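Local structure of AimR transcriptional regulator (Bacillus phage phi3T, 5ZVV) at residues 115-120 with 187-192; 132-137 with 153-158; 173-178 with 191-196; 216-221 with 228-233. The protein activates transcription of the phage aimX locus as a dimer, apparently favouring lysis until the arbitrium peptide binds it and switches it off. One frame throughout, in Å; residues are numbered along the deposited sequence.

Contact 1: 115-120 with 187-192; sequences KVYSLH and ESFKSR
A buried, side-chain-only contact joins Y117 and H120 to F189 and R192 in the buried interior of the TPR-like helical array of AimR. The helices 108-124 and 184-203 that carry them are not backbone neighbours: the CA atoms of Y117 and F189 lie 13.3 Å apart, and side chains span that gap, with residues of helices 77-88 and 145-161 packed among them. Y117 and F189 approach from opposite directions. The phenol oxygen arrives at the edge of the phenylalanine ring, near its plane, with Y117 OH 3.8 Å from F189 CE1 and 3.9 Å from F189 CZ. In both residues the first torsion places CG beside the backbone N (chi1 -83° for Y117, -70° for F189). The hydroxyl is hydrogen-bonded to E84, and F150 stacks on the Y117 ring.

One turn on, the extended side chain of R192 reaches toward H120. E84 and D87 hold its guanidinium by salt bridges, which would probably offset its charge in this buried setting. H120 NE2 and R192 NH1 stand 4.3 Å apart without a direct bond. Each has a partner outside the segments, a weak bond to D87 for H120 NE2 and Y157 OH for R192 NH1. A water also links them: it accepts from R192 NH1 at 3.1 Å and lies in the plane of the imidazole, at its edge, where its bond to H120 NE2 is weak at 3.4 Å.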
loop_
_atom_site.group_PDB
_atom_site.type_symbol
_atom_site.label_atom_id
_atom_site.label_comp_id
_atom_site.label_asym_id
_atom_site.label_seq_id
_atom_site.Cartn_x
_atom_site.Cartn_y
_atom_site.Cartn_z
ATOM N N LYS A 115 22.223 -13.336 7.677
ATOM C CA LYS A 115 20.920 -13.146 8.303
ATOM C C LYS A 115 19.988 -12.349 7.403
ATOM O O LYS A 115 18.795 -12.662 7.303
ATOM C CB LYS A 115 21.089 -12.465 9.661
ATOM C CG LYS A 115 21.658 -13.391 10.729
ATOM C CD LYS A 115 22.546 -12.651 11.721
ATOM C CE LYS A 115 21.761 -11.668 12.567
ATOM N NZ LYS A 115 22.648 -10.932 13.511
ATOM N N VAL A 116 20.512 -11.323 6.728
ATOM C CA VAL A 116 19.671 -10.515 5.849
ATOM C C VAL A 116 19.214 -11.334 4.648
ATOM O O VAL A 116 18.034 -11.318 4.281
ATOM C CB VAL A 116 20.409 -9.236 5.417
ATOM C CG1 VAL A 116 19.590 -8.474 4.386
ATOM C CG2 VAL A 116 20.682 -8.357 6.624
ATOM N N TYR A 117 20.137 -12.068 4.019
ATOM C CA TYR A 117 19.745 -12.908 2.892
ATOM C C TYR A 117 18.864 -14.065 3.339
ATOM O O TYR A 117 18.015 -14.530 2.569
ATOM C CB TYR A 117 20.980 -13.423 2.157
ATOM C CG TYR A 117 21.524 -12.427 1.158
ATOM C CD1 TYR A 117 22.350 -11.385 1.562
ATOM C CD2 TYR A 117 21.195 -12.518 -0.187
ATOM C CE1 TYR A 117 22.840 -10.467 0.651
ATOM C CE2 TYR A 117 21.679 -11.605 -1.105
ATOM C CZ TYR A 117 22.500 -10.583 -0.681
ATOM O OH TYR A 117 22.983 -9.680 -1.595
ATOM N N SER A 118 19.042 -14.539 4.573
ATOM C CA SER A 118 18.131 -15.540 5.112
ATOM C C SER A 118 16.717 -14.984 5.216
ATOM O O SER A 118 15.748 -15.660 4.847
ATOM C CB SER A 118 18.627 -16.021 6.475
ATOM O OG SER A 118 17.817 -17.074 6.963
ATOM N N LEU A 119 16.580 -13.747 5.710
ATOM C CA LEU A 119 15.269 -13.102 5.733
ATOM C C LEU A 119 14.712 -12.941 4.326
ATOM O O LEU A 119 13.523 -13.190 4.088
ATOM C CB LEU A 119 15.358 -11.741 6.425
ATOM C CG LEU A 119 15.685 -11.723 7.918
ATOM C CD1 LEU A 119 15.737 -10.292 8.421
ATOM C CD2 LEU A 119 14.665 -12.528 8.699
ATOM N N HIS A 120 15.559 -12.515 3.385
ATOM C CA HIS A 120 15.159 -12.384 1.987
ATOM C C HIS A 120 14.574 -13.690 1.457
ATOM O O HIS A 120 13.511 -13.706 0.822
ATOM C CB HIS A 120 16.374 -11.950 1.162
ATOM C CG HIS A 120 16.145 -11.937 -0.317
ATOM N ND1 HIS A 120 15.078 -11.292 -0.901
ATOM C CD2 HIS A 120 16.867 -12.467 -1.333
ATOM C CE1 HIS A 120 15.142 -11.438 -2.212
ATOM N NE2 HIS A 120 16.218 -12.146 -2.501
ATOM N N GLU A 187 26.816 -2.617 -8.507
ATOM C CA GLU A 187 26.277 -2.829 -9.848
ATOM C C GLU A 187 25.178 -3.888 -9.842
ATOM O O GLU A 187 24.169 -3.753 -10.550
ATOM C CB GLU A 187 27.400 -3.219 -10.810
ATOM C CG GLU A 187 28.465 -2.148 -10.969
ATOM C CD GLU A 187 27.888 -0.831 -11.439
ATOM O OE1 GLU A 187 27.271 -0.803 -12.526
ATOM O OE2 GLU A 187 28.038 0.175 -10.716
ATOM N N SER A 188 25.357 -4.949 -9.049
ATOM C CA SER A 188 24.316 -5.968 -8.929
ATOM C C SER A 188 23.024 -5.366 -8.387
ATOM O O SER A 188 21.936 -5.568 -8.950
ATOM C CB SER A 188 24.809 -7.104 -8.029
ATOM O OG SER A 188 23.963 -8.239 -8.112
ATOM N N PHE A 189 23.129 -4.604 -7.295
ATOM C CA PHE A 189 21.955 -3.949 -6.726
ATOM C C PHE A 189 21.328 -2.987 -7.726
ATOM O O PHE A 189 20.097 -2.881 -7.810
ATOM C CB PHE A 189 22.337 -3.220 -5.439
ATOM C CG PHE A 189 22.665 -4.139 -4.294
ATOM C CD1 PHE A 189 22.475 -5.510 -4.408
ATOM C CD2 PHE A 189 23.151 -3.632 -3.098
ATOM C CE1 PHE A 189 22.770 -6.359 -3.357
ATOM C CE2 PHE A 189 23.443 -4.480 -2.037
ATOM C CZ PHE A 189 23.255 -5.843 -2.169
ATOM N N LYS A 190 22.162 -2.282 -8.496
ATOM C CA LYS A 190 21.646 -1.388 -9.526
ATOM C C LYS A 190 20.788 -2.148 -10.526
ATOM O O LYS A 190 19.687 -1.709 -10.876
ATOM C CB LYS A 190 22.797 -0.675 -10.240
ATOM C CG LYS A 190 23.349 0.547 -9.513
ATOM C CD LYS A 190 24.464 1.192 -10.328
ATOM C CE LYS A 190 25.091 2.372 -9.602
ATOM N NZ LYS A 190 26.282 2.890 -10.337
ATOM N N SER A 191 21.274 -3.296 -10.999
ATOM C CA SER A 191 20.479 -4.083 -11.938
ATOM C C SER A 191 19.165 -4.536 -11.307
ATOM O O SER A 191 18.103 -4.460 -11.944
ATOM C CB SER A 191 21.291 -5.277 -12.437
ATOM O OG SER A 191 21.629 -6.145 -11.369
ATOM N N ARG A 192 19.215 -4.993 -10.050
ATOM C CA ARG A 192 17.992 -5.385 -9.346
ATOM C C ARG A 192 16.963 -4.258 -9.347
ATOM O O ARG A 192 15.832 -4.422 -9.830
ATOM C CB ARG A 192 18.319 -5.791 -7.907
ATOM C CG ARG A 192 19.034 -7.121 -7.723
ATOM C CD ARG A 192 19.273 -7.345 -6.236
ATOM N NE ARG A 192 19.962 -8.592 -5.923
ATOM C CZ ARG A 192 19.347 -9.739 -5.649
ATOM N NH1 ARG A 192 18.023 -9.807 -5.668
ATOM N NH2 ARG A 192 20.058 -10.819 -5.362
HETATM O O HOH W 1 16.258 -12.331 -5.910
#

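Contact 2: 132-137 with 153-158; sequences DAIRES and AMLMYA
I134 and L155 make the central touch between helix 130-139 and helix 145-161, two neighbouring members of the TPR-like helical array. Their orientations differ. The L155 side chain sets out toward helix 130-139, whereas I134 leaves its backbone across the line to the other helix and comes nearer further out. The CG1 methylene of I134 meets the CD1 methyl of L155, with I134 CG1 and L155 CD1 4.3 Å apart, an apolar contact at the loose end of the van der Waals range. The backbones are fairly near here, with 8.6 Å between the CA atoms of I134 and L155.

Beside this pair, A133 directs its methyl at helix 145-161, and the selenomethionine M154 answers with a long arm. Its chain is nearly straight from CA out to CE (chi2 -178°, chi3 -167°), carrying the terminal methyl to helix 130-139. Helix 108-124 closes this side, since L119 and H120 touch M154 and L123 touches A133.

No hydrogen bond crosses between the segments, and 142 Å² is buried in all. The opposite subunit of the dimer also packs here: N131 of the second subunit touches both I134 and L155, placing this apolar pair at the dimer interface. On the M154 side, the closest approach is to a backbone oxygen, A133 O, which lies 4.5 Å from M154 CE.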
loop_
_atom_site.group_PDB
_atom_site.type_symbol
_atom_site.label_atom_id
_atom_site.label_comp_id
_atom_site.label_asym_id
_atom_site.label_seq_id
_atom_site.Cartn_x
_atom_site.Cartn_y
_atom_site.Cartn_z
ATOM N N ASP A 132 7.328 -9.161 10.218
ATOM C CA ASP A 132 8.296 -9.988 10.933
ATOM C C ASP A 132 9.683 -9.857 10.321
ATOM O O ASP A 132 10.693 -9.914 11.033
ATOM C CB ASP A 132 7.852 -11.450 10.929
ATOM C CG ASP A 132 6.732 -11.724 11.909
ATOM O OD1 ASP A 132 6.352 -10.801 12.657
ATOM O OD2 ASP A 132 6.236 -12.872 11.931
ATOM N N ALA A 133 9.753 -9.694 8.998
ATOM C CA ALA A 133 11.039 -9.460 8.351
ATOM C C ALA A 133 11.591 -8.085 8.697
ATOM O O ALA A 133 12.810 -7.918 8.808
ATOM C CB ALA A 133 10.906 -9.616 6.836
ATOM N N ILE A 134 10.715 -7.095 8.873
ATOM C CA ILE A 134 11.171 -5.770 9.281
ATOM C C ILE A 134 11.713 -5.807 10.709
ATOM O O ILE A 134 12.773 -5.238 11.000
ATOM C CB ILE A 134 10.030 -4.750 9.123
ATOM C CG1 ILE A 134 9.601 -4.662 7.655
ATOM C CG2 ILE A 134 10.455 -3.383 9.643
ATOM C CD1 ILE A 134 8.439 -3.730 7.407
ATOM N N ARG A 135 11.005 -6.487 11.616
ATOM C CA ARG A 135 11.465 -6.585 12.999
ATOM C C ARG A 135 12.763 -7.377 13.092
ATOM O O ARG A 135 13.730 -6.930 13.721
ATOM C CB ARG A 135 10.387 -7.227 13.871
ATOM C CG ARG A 135 9.090 -6.448 13.922
ATOM C CD ARG A 135 8.102 -7.072 14.891
ATOM N NE ARG A 135 6.736 -6.650 14.600
ATOM C CZ ARG A 135 5.857 -7.387 13.930
ATOM N NH1 ARG A 135 6.196 -8.591 13.490
ATOM N NH2 ARG A 135 4.634 -6.926 13.704
ATOM N N GLU A 136 12.797 -8.564 12.479
ATOM C CA GLU A 136 14.015 -9.369 12.480
ATOM C C GLU A 136 15.177 -8.611 11.855
ATOM O O GLU A 136 16.316 -8.704 12.328
ATOM C CB GLU A 136 13.773 -10.687 11.744
ATOM C CG GLU A 136 13.370 -11.827 12.654
ATOM C CD GLU A 136 14.458 -12.177 13.649
ATOM O OE1 GLU A 136 15.619 -12.356 13.224
ATOM O OE2 GLU A 136 14.156 -12.257 14.858
ATOM N N SER A 137 14.908 -7.854 10.790
ATOM C CA SER A 137 15.931 -6.979 10.232
ATOM C C SER A 137 16.399 -5.965 11.266
ATOM O O SER A 137 17.583 -5.608 11.307
ATOM C CB SER A 137 15.395 -6.272 8.986
ATOM O OG SER A 137 16.372 -5.410 8.429
ATOM N N ALA A 153 15.902 -2.964 -0.043
ATOM C CA ALA A 153 15.603 -3.337 -1.422
ATOM C C ALA A 153 14.871 -4.672 -1.502
ATOM O O ALA A 153 14.025 -4.864 -2.383
ATOM C CB ALA A 153 16.893 -3.389 -2.241
HETATM N N MSE A 154 15.172 -5.594 -0.594
HETATM C CA MSE A 154 14.537 -6.909 -0.586
HETATM C C MSE A 154 13.046 -6.811 -0.296
HETATM O O MSE A 154 12.275 -7.695 -0.663
HETATM C CB MSE A 154 15.203 -7.821 0.445
HETATM C CG MSE A 154 14.832 -7.498 1.880
HETATM SE SE MSE A 154 15.761 -8.645 3.148
HETATM C CE MSE A 154 14.745 -8.238 4.768
ATOM N N LEU A 155 12.648 -5.733 0.385
ATOM C CA LEU A 155 11.237 -5.541 0.692
ATOM C C LEU A 155 10.426 -5.306 -0.572
ATOM O O LEU A 155 9.225 -5.590 -0.600
ATOM C CB LEU A 155 11.062 -4.369 1.659
ATOM C CG LEU A 155 11.664 -4.520 3.054
ATOM C CD1 LEU A 155 11.338 -3.307 3.912
ATOM C CD2 LEU A 155 11.176 -5.800 3.728
HETATM N N MSE A 156 11.062 -4.804 -1.626
HETATM C CA MSE A 156 10.378 -4.505 -2.882
HETATM C C MSE A 156 9.884 -5.766 -3.576
HETATM O O MSE A 156 8.841 -5.747 -4.230
HETATM C CB MSE A 156 11.302 -3.724 -3.819
HETATM C CG MSE A 156 11.714 -2.369 -3.289
HETATM SE SE MSE A 156 12.874 -1.419 -4.532
HETATM C CE MSE A 156 11.598 -1.131 -5.985
ATOM N N TYR A 157 10.640 -6.860 -3.441
ATOM C CA TYR A 157 10.200 -8.125 -4.019
ATOM C C TYR A 157 8.934 -8.626 -3.336
ATOM O O TYR A 157 7.998 -9.078 -4.006
ATOM C CB TYR A 157 11.311 -9.170 -3.928
ATOM C CG TYR A 157 12.522 -8.854 -4.781
ATOM C CD1 TYR A 157 12.471 -8.972 -6.162
ATOM C CD2 TYR A 157 13.716 -8.444 -4.202
ATOM C CE1 TYR A 157 13.575 -8.683 -6.945
ATOM C CE2 TYR A 157 14.823 -8.153 -4.974
ATOM C CZ TYR A 157 14.746 -8.275 -6.346
ATOM O OH TYR A 157 15.846 -7.988 -7.119
ATOM N N ALA A 158 8.886 -8.555 -2.004
ATOM C CA ALA A 158 7.692 -8.982 -1.280
ATOM C C ALA A 158 6.499 -8.094 -1.618
ATOM O O ALA A 158 5.396 -8.592 -1.883
ATOM C CB ALA A 158 7.963 -8.978 0.224
#

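Contact 3: 173-178 with 191-196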
loop_
_atom_site.group_PDB
_atom_site.type_symbol
_atom_site.label_atom_id
_atom_site.label_comp_id
_atom_site.label_asym_id
_atom_site.label_seq_id
_atom_site.Cartn_x
_atom_site.Cartn_y
_atom_site.Cartn_z
ATOM N N LYS A 173 12.447 4.943 -2.897
ATOM C CA LYS A 173 12.851 6.314 -2.628
ATOM C C LYS A 173 13.779 6.419 -1.426
ATOM O O LYS A 173 14.418 7.460 -1.248
ATOM C CB LYS A 173 11.617 7.196 -2.424
ATOM C CG LYS A 173 10.771 7.349 -3.676
ATOM C CD LYS A 173 9.503 8.132 -3.402
ATOM C CE LYS A 173 8.564 8.080 -4.597
ATOM N NZ LYS A 173 7.287 8.797 -4.320
ATOM N N LEU A 174 13.883 5.371 -0.614
ATOM C CA LEU A 174 14.800 5.369 0.518
ATOM C C LEU A 174 16.160 4.777 0.172
ATOM O O LEU A 174 17.062 4.793 1.015
ATOM C CB LEU A 174 14.183 4.598 1.691
ATOM C CG LEU A 174 12.797 5.060 2.143
ATOM C CD1 LEU A 174 12.283 4.196 3.292
ATOM C CD2 LEU A 174 12.815 6.532 2.532
ATOM N N LEU A 175 16.328 4.261 -1.044
ATOM C CA LEU A 175 17.580 3.636 -1.461
ATOM C C LEU A 175 18.546 4.714 -1.933
ATOM O O LEU A 175 18.382 5.273 -3.022
ATOM C CB LEU A 175 17.318 2.614 -2.564
ATOM C CG LEU A 175 16.376 1.466 -2.208
ATOM C CD1 LEU A 175 16.179 0.563 -3.409
ATOM C CD2 LEU A 175 16.921 0.682 -1.027
ATOM N N GLU A 176 19.558 5.001 -1.117
ATOM C CA GLU A 176 20.596 5.972 -1.454
ATOM C C GLU A 176 21.788 5.202 -2.011
ATOM O O GLU A 176 22.572 4.620 -1.258
ATOM C CB GLU A 176 20.982 6.805 -0.234
ATOM C CG GLU A 176 19.856 7.669 0.336
ATOM C CD GLU A 176 19.413 8.769 -0.616
ATOM O OE1 GLU A 176 18.238 9.188 -0.539
ATOM O OE2 GLU A 176 20.240 9.215 -1.440
ATOM N N PHE A 177 21.920 5.193 -3.339
ATOM C CA PHE A 177 23.041 4.500 -3.965
ATOM C C PHE A 177 24.378 5.153 -3.641
ATOM O O PHE A 177 25.415 4.485 -3.722
ATOM C CB PHE A 177 22.844 4.434 -5.480
ATOM C CG PHE A 177 21.869 3.378 -5.921
ATOM C CD1 PHE A 177 22.293 2.078 -6.152
ATOM C CD2 PHE A 177 20.531 3.683 -6.103
ATOM C CE1 PHE A 177 21.401 1.104 -6.557
ATOM C CE2 PHE A 177 19.633 2.712 -6.508
ATOM C CZ PHE A 177 20.069 1.422 -6.735
ATOM N N ASP A 178 24.377 6.438 -3.277
ATOM C CA ASP A 178 25.619 7.103 -2.894
ATOM C C ASP A 178 26.199 6.523 -1.610
ATOM O O ASP A 178 27.413 6.599 -1.392
ATOM C CB ASP A 178 25.385 8.605 -2.739
ATOM C CG ASP A 178 25.254 9.313 -4.074
ATOM O OD1 ASP A 178 25.442 8.653 -5.117
ATOM O OD2 ASP A 178 24.962 10.530 -4.080
ATOM N N SER A 191 21.274 -3.296 -10.999
ATOM C CA SER A 191 20.479 -4.083 -11.938
ATOM C C SER A 191 19.165 -4.536 -11.307
ATOM O O SER A 191 18.103 -4.460 -11.944
ATOM C CB SER A 191 21.291 -5.277 -12.437
ATOM O OG SER A 191 21.629 -6.145 -11.369
ATOM N N ARG A 192 19.215 -4.993 -10.050
ATOM C CA ARG A 192 17.992 -5.385 -9.346
ATOM C C ARG A 192 16.963 -4.258 -9.347
ATOM O O ARG A 192 15.832 -4.422 -9.830
ATOM C CB ARG A 192 18.319 -5.791 -7.907
ATOM C CG ARG A 192 19.034 -7.121 -7.723
ATOM C CD ARG A 192 19.273 -7.345 -6.236
ATOM N NE ARG A 192 19.962 -8.592 -5.923
ATOM C CZ ARG A 192 19.347 -9.739 -5.649
ATOM N NH1 ARG A 192 18.023 -9.807 -5.668
ATOM N NH2 ARG A 192 20.058 -10.819 -5.362
ATOM N N VAL A 193 17.344 -3.100 -8.799
ATOM C CA VAL A 193 16.418 -1.976 -8.707
ATOM C C VAL A 193 15.951 -1.544 -10.090
ATOM O O VAL A 193 14.794 -1.144 -10.267
ATOM C CB VAL A 193 17.078 -0.816 -7.935
ATOM C CG1 VAL A 193 16.143 0.386 -7.872
ATOM C CG2 VAL A 193 17.463 -1.273 -6.536
ATOM N N SER A 194 16.827 -1.635 -11.094
ATOM C CA SER A 194 16.435 -1.289 -12.455
ATOM C C SER A 194 15.294 -2.172 -12.935
ATOM O O SER A 194 14.320 -1.685 -13.518
ATOM C CB SER A 194 17.632 -1.401 -13.398
ATOM O OG SER A 194 18.396 -0.209 -13.401
HETATM N N MSE A 195 15.393 -3.477 -12.698
HETATM C CA MSE A 195 14.318 -4.360 -13.136
HETATM C C MSE A 195 13.022 -4.098 -12.374
HETATM O O MSE A 195 11.934 -4.042 -12.973
HETATM C CB MSE A 195 14.731 -5.825 -12.998
HETATM C CG MSE A 195 15.597 -6.288 -14.156
HETATM SE SE MSE A 195 14.985 -5.492 -15.842
HETATM C CE MSE A 195 13.208 -6.308 -15.937
ATOM N N LEU A 196 13.141 -3.927 -11.055
ATOM C CA LEU A 196 11.955 -3.666 -10.244
ATOM C C LEU A 196 11.229 -2.409 -10.717
ATOM O O LEU A 196 10.008 -2.421 -10.929
ATOM C CB LEU A 196 12.347 -3.559 -8.769
ATOM C CG LEU A 196 12.684 -4.919 -8.148
ATOM C CD1 LEU A 196 13.282 -4.777 -6.758
ATOM C CD2 LEU A 196 11.440 -5.797 -8.107
#
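V193 is the anchor point for the connection between two helices of the TPR-like array: L175 and F177, from the loop after helix 165-173, both close on its CG2 methyl from helix 184-203, and F177 also on CB. The tight part is small and wholly apolar. L175 and V193 reach toward each other tip to tip, with L175 CD1 3.8 Å from V193 CG2. F177 and V193 approach head-on, the ring presenting its edge to the same branch, so that the valine lies near the ring plane and not over a face. Valine CG2 stands beside the backbone N while CG1 is anti to it (chi1 178°), which gives CG2 to both partners. V193 is buried, and it supplies slightly more than half of the 107 Å² lost between the segments.

The loose side lies along the loop. E176, between the two apolar residues, is exposed, as are L174 and D178; L175 and F177 themselves are only partly covered. A glycerol, probably from the crystallisation liquor, sits about 4 Å from the F177 side chain. F149 of helix 145-161 touches L175 and meets the F177 ring with the planes at about 55°. K186 also fastens the F177 carbonyl by a hydrogen bond. At the ring edge the para carbon leads: F177 CZ is 3.8 Å from V193 CG2 and 3.9 Å from V193 CB.

Contact 4: 216-221 with 228-233; sequences RAIENS and FFAYLT
Two consecutive helices, 207-220 and 224-237, form a helical hairpin of the TPR-like superhelix, and residues 216-221 and 228-233 pack against each other near its turn. The backbones come close, with the CA atoms of I218 and A230 6.7 Å apart, consistent with the small A230 side chain. I218 is the centre of the contact and accounts for nearly half of the 171 Å² buried. Its CG1 presses on the alanine methyl, I218 CG1 to A230 CB being 3.5 Å, tighter than usual for two carbons.

The end of the same branch serves a second partner. I218 and Y231 cross at about a right angle, and the delta methyl sits over one face of the phenol ring: I218 CD1 is 3.5 Å from the ring centroid and 14° off the ring normal, a CH-pi contact with the methyl almost centred. I218 CG1 stands beside the backbone N (chi1 -70°) and the chain then extends (chi2 163°), which carries CD1 past the alanine to the ring. The other branch grazes the phenol oxygen, with I218 CG2 3.8 Å from Y231 OH.

Within helix 224-237, F229 O accepts both the backbone N-H of T233 and its hydroxyl, T233 OG1 lying 2.7 Å from F229 O; N199 of helix 184-203 is a further partner of that hydroxyl. M195 of the same preceding helix touches A217, A230 and T233, while helix 260-277 packs on F228, F229 and L232, so the hairpin lies between helix 184-203 and helix 260-277.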
loop_
_atom_site.group_PDB
_atom_site.type_symbol
_atom_site.label_atom_id
_atom_site.label_comp_id
_atom_site.label_asym_id
_atom_site.label_seq_id
_atom_site.Cartn_x
_atom_site.Cartn_y
_atom_site.Cartn_z
ATOM N N ARG A 216 18.757 0.019 -19.172
ATOM C CA ARG A 216 19.833 0.273 -18.220
ATOM C C ARG A 216 20.245 -1.009 -17.503
ATOM O O ARG A 216 21.441 -1.249 -17.281
ATOM C CB ARG A 216 19.411 1.350 -17.220
ATOM C CG ARG A 216 20.578 1.896 -16.436
ATOM C CD ARG A 216 20.281 3.210 -15.748
ATOM N NE ARG A 216 21.462 3.657 -15.015
ATOM C CZ ARG A 216 21.684 3.403 -13.728
ATOM N NH1 ARG A 216 22.794 3.834 -13.150
ATOM N NH2 ARG A 216 20.792 2.727 -13.017
ATOM N N ALA A 217 19.270 -1.851 -17.148
ATOM C CA ALA A 217 19.591 -3.144 -16.555
ATOM C C ALA A 217 20.439 -3.983 -17.502
ATOM O O ALA A 217 21.425 -4.596 -17.079
ATOM C CB ALA A 217 18.308 -3.886 -16.182
ATOM N N ILE A 218 20.076 -4.013 -18.788
ATOM C CA ILE A 218 20.864 -4.758 -19.769
ATOM C C ILE A 218 22.273 -4.186 -19.872
ATOM O O ILE A 218 23.251 -4.926 -20.035
ATOM C CB ILE A 218 20.154 -4.757 -21.137
ATOM C CG1 ILE A 218 18.891 -5.615 -21.089
ATOM C CG2 ILE A 218 21.090 -5.246 -22.236
ATOM C CD1 ILE A 218 17.931 -5.349 -22.231
ATOM N N GLU A 219 22.401 -2.860 -19.774
ATOM C CA GLU A 219 23.705 -2.228 -19.936
ATOM C C GLU A 219 24.606 -2.468 -18.733
ATOM O O GLU A 219 25.833 -2.504 -18.881
ATOM C CB GLU A 219 23.530 -0.727 -20.183
ATOM C CG GLU A 219 22.903 -0.392 -21.534
ATOM C CD GLU A 219 22.276 0.995 -21.575
ATOM O OE1 GLU A 219 22.466 1.773 -20.614
ATOM O OE2 GLU A 219 21.585 1.306 -22.569
ATOM N N ASN A 220 24.030 -2.640 -17.545
ATOM C CA ASN A 220 24.813 -2.816 -16.329
ATOM C C ASN A 220 24.984 -4.269 -15.909
ATOM O O ASN A 220 25.687 -4.530 -14.928
ATOM C CB ASN A 220 24.185 -2.019 -15.183
ATOM C CG ASN A 220 24.340 -0.522 -15.361
ATOM O OD1 ASN A 220 25.235 -0.057 -16.066
ATOM N ND2 ASN A 220 23.464 0.244 -14.720
ATOM N N SER A 221 24.362 -5.220 -16.602
ATOM C CA SER A 221 24.345 -6.593 -16.119
ATOM C C SER A 221 24.527 -7.581 -17.258
ATOM O O SER A 221 24.007 -7.382 -18.360
ATOM C CB SER A 221 23.035 -6.904 -15.382
ATOM O OG SER A 221 23.030 -8.235 -14.894
ATOM N N PHE A 228 17.121 -11.516 -19.309
ATOM C CA PHE A 228 15.916 -12.192 -19.779
ATOM C C PHE A 228 14.669 -11.396 -19.419
ATOM O O PHE A 228 13.845 -11.083 -20.287
ATOM C CB PHE A 228 15.838 -13.608 -19.202
ATOM C CG PHE A 228 14.513 -14.277 -19.437
ATOM C CD1 PHE A 228 14.211 -14.831 -20.672
ATOM C CD2 PHE A 228 13.563 -14.337 -18.431
ATOM C CE1 PHE A 228 12.989 -15.432 -20.895
ATOM C CE2 PHE A 228 12.339 -14.942 -18.651
ATOM C CZ PHE A 228 12.052 -15.487 -19.884
ATOM N N PHE A 229 14.512 -11.050 -18.138
ATOM C CA PHE A 229 13.336 -10.277 -17.755
ATOM C C PHE A 229 13.365 -8.859 -18.315
ATOM O O PHE A 229 12.305 -8.243 -18.462
ATOM C CB PHE A 229 13.187 -10.257 -16.235
ATOM C CG PHE A 229 12.616 -11.529 -15.681
ATOM C CD1 PHE A 229 11.298 -11.876 -15.939
ATOM C CD2 PHE A 229 13.394 -12.390 -14.928
ATOM C CE1 PHE A 229 10.764 -13.052 -15.446
ATOM C CE2 PHE A 229 12.867 -13.570 -14.430
ATOM C CZ PHE A 229 11.550 -13.900 -14.690
ATOM N N ALA A 230 14.545 -8.339 -18.653
ATOM C CA ALA A 230 14.617 -7.017 -19.262
ATOM C C ALA A 230 14.056 -7.035 -20.681
ATOM O O ALA A 230 13.208 -6.204 -21.033
ATOM C CB ALA A 230 16.059 -6.516 -19.252
ATOM N N TYR A 231 14.517 -7.977 -21.512
ATOM C CA TYR A 231 13.972 -8.084 -22.865
ATOM C C TYR A 231 12.512 -8.518 -22.846
ATOM O O TYR A 231 11.727 -8.094 -23.703
ATOM C CB TYR A 231 14.812 -9.049 -23.701
ATOM C CG TYR A 231 16.107 -8.441 -24.176
ATOM C CD1 TYR A 231 16.107 -7.419 -25.120
ATOM C CD2 TYR A 231 17.329 -8.875 -23.680
ATOM C CE1 TYR A 231 17.285 -6.851 -25.558
ATOM C CE2 TYR A 231 18.516 -8.312 -24.111
ATOM C CZ TYR A 231 18.487 -7.299 -25.051
ATOM O OH TYR A 231 19.662 -6.731 -25.486
ATOM N N LEU A 232 12.136 -9.358 -21.879
ATOM C CA LEU A 232 10.729 -9.680 -21.679
ATOM C C LEU A 232 9.915 -8.420 -21.416
ATOM O O LEU A 232 8.827 -8.243 -21.979
ATOM C CB LEU A 232 10.591 -10.670 -20.521
ATOM C CG LEU A 232 9.313 -11.499 -20.424
ATOM C CD1 LEU A 232 9.196 -12.435 -21.619
ATOM C CD2 LEU A 232 9.288 -12.282 -19.116
ATOM N N THR A 233 10.439 -7.518 -20.578
ATOM C CA THR A 233 9.716 -6.288 -20.267
ATOM C C THR A 233 9.624 -5.372 -21.483
ATOM O O THR A 233 8.566 -4.788 -21.741
ATOM C CB THR A 233 10.385 -5.558 -19.101
ATOM O OG1 THR A 233 10.375 -6.396 -17.939
ATOM C CG2 THR A 233 9.643 -4.266 -18.785
#

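How the contacts relate
Helix 184-203 ties the set together: contacts 1 and 3 share S191 and R192, and their centres lie 11 Å apart. Contact 2 joins both through a polar link, Y157 OH to R192 NH1 at 3.2 Å, a probable hydrogen bond, and packs on contact 3 through M156 and L196. It also meets contact 1 where L119 CD1 packs 3.5 Å from S137 N. M195, on another side of helix 184-203 from V193, reaches contact 4, with M195 SE 3.7 Å from A217 CB. Contacts 2 and 4 do not touch; their centres are about 24 Å apart. Contact 2 is the one of the four reached by the second subunit, whereas the glycerol lies beside contact 3.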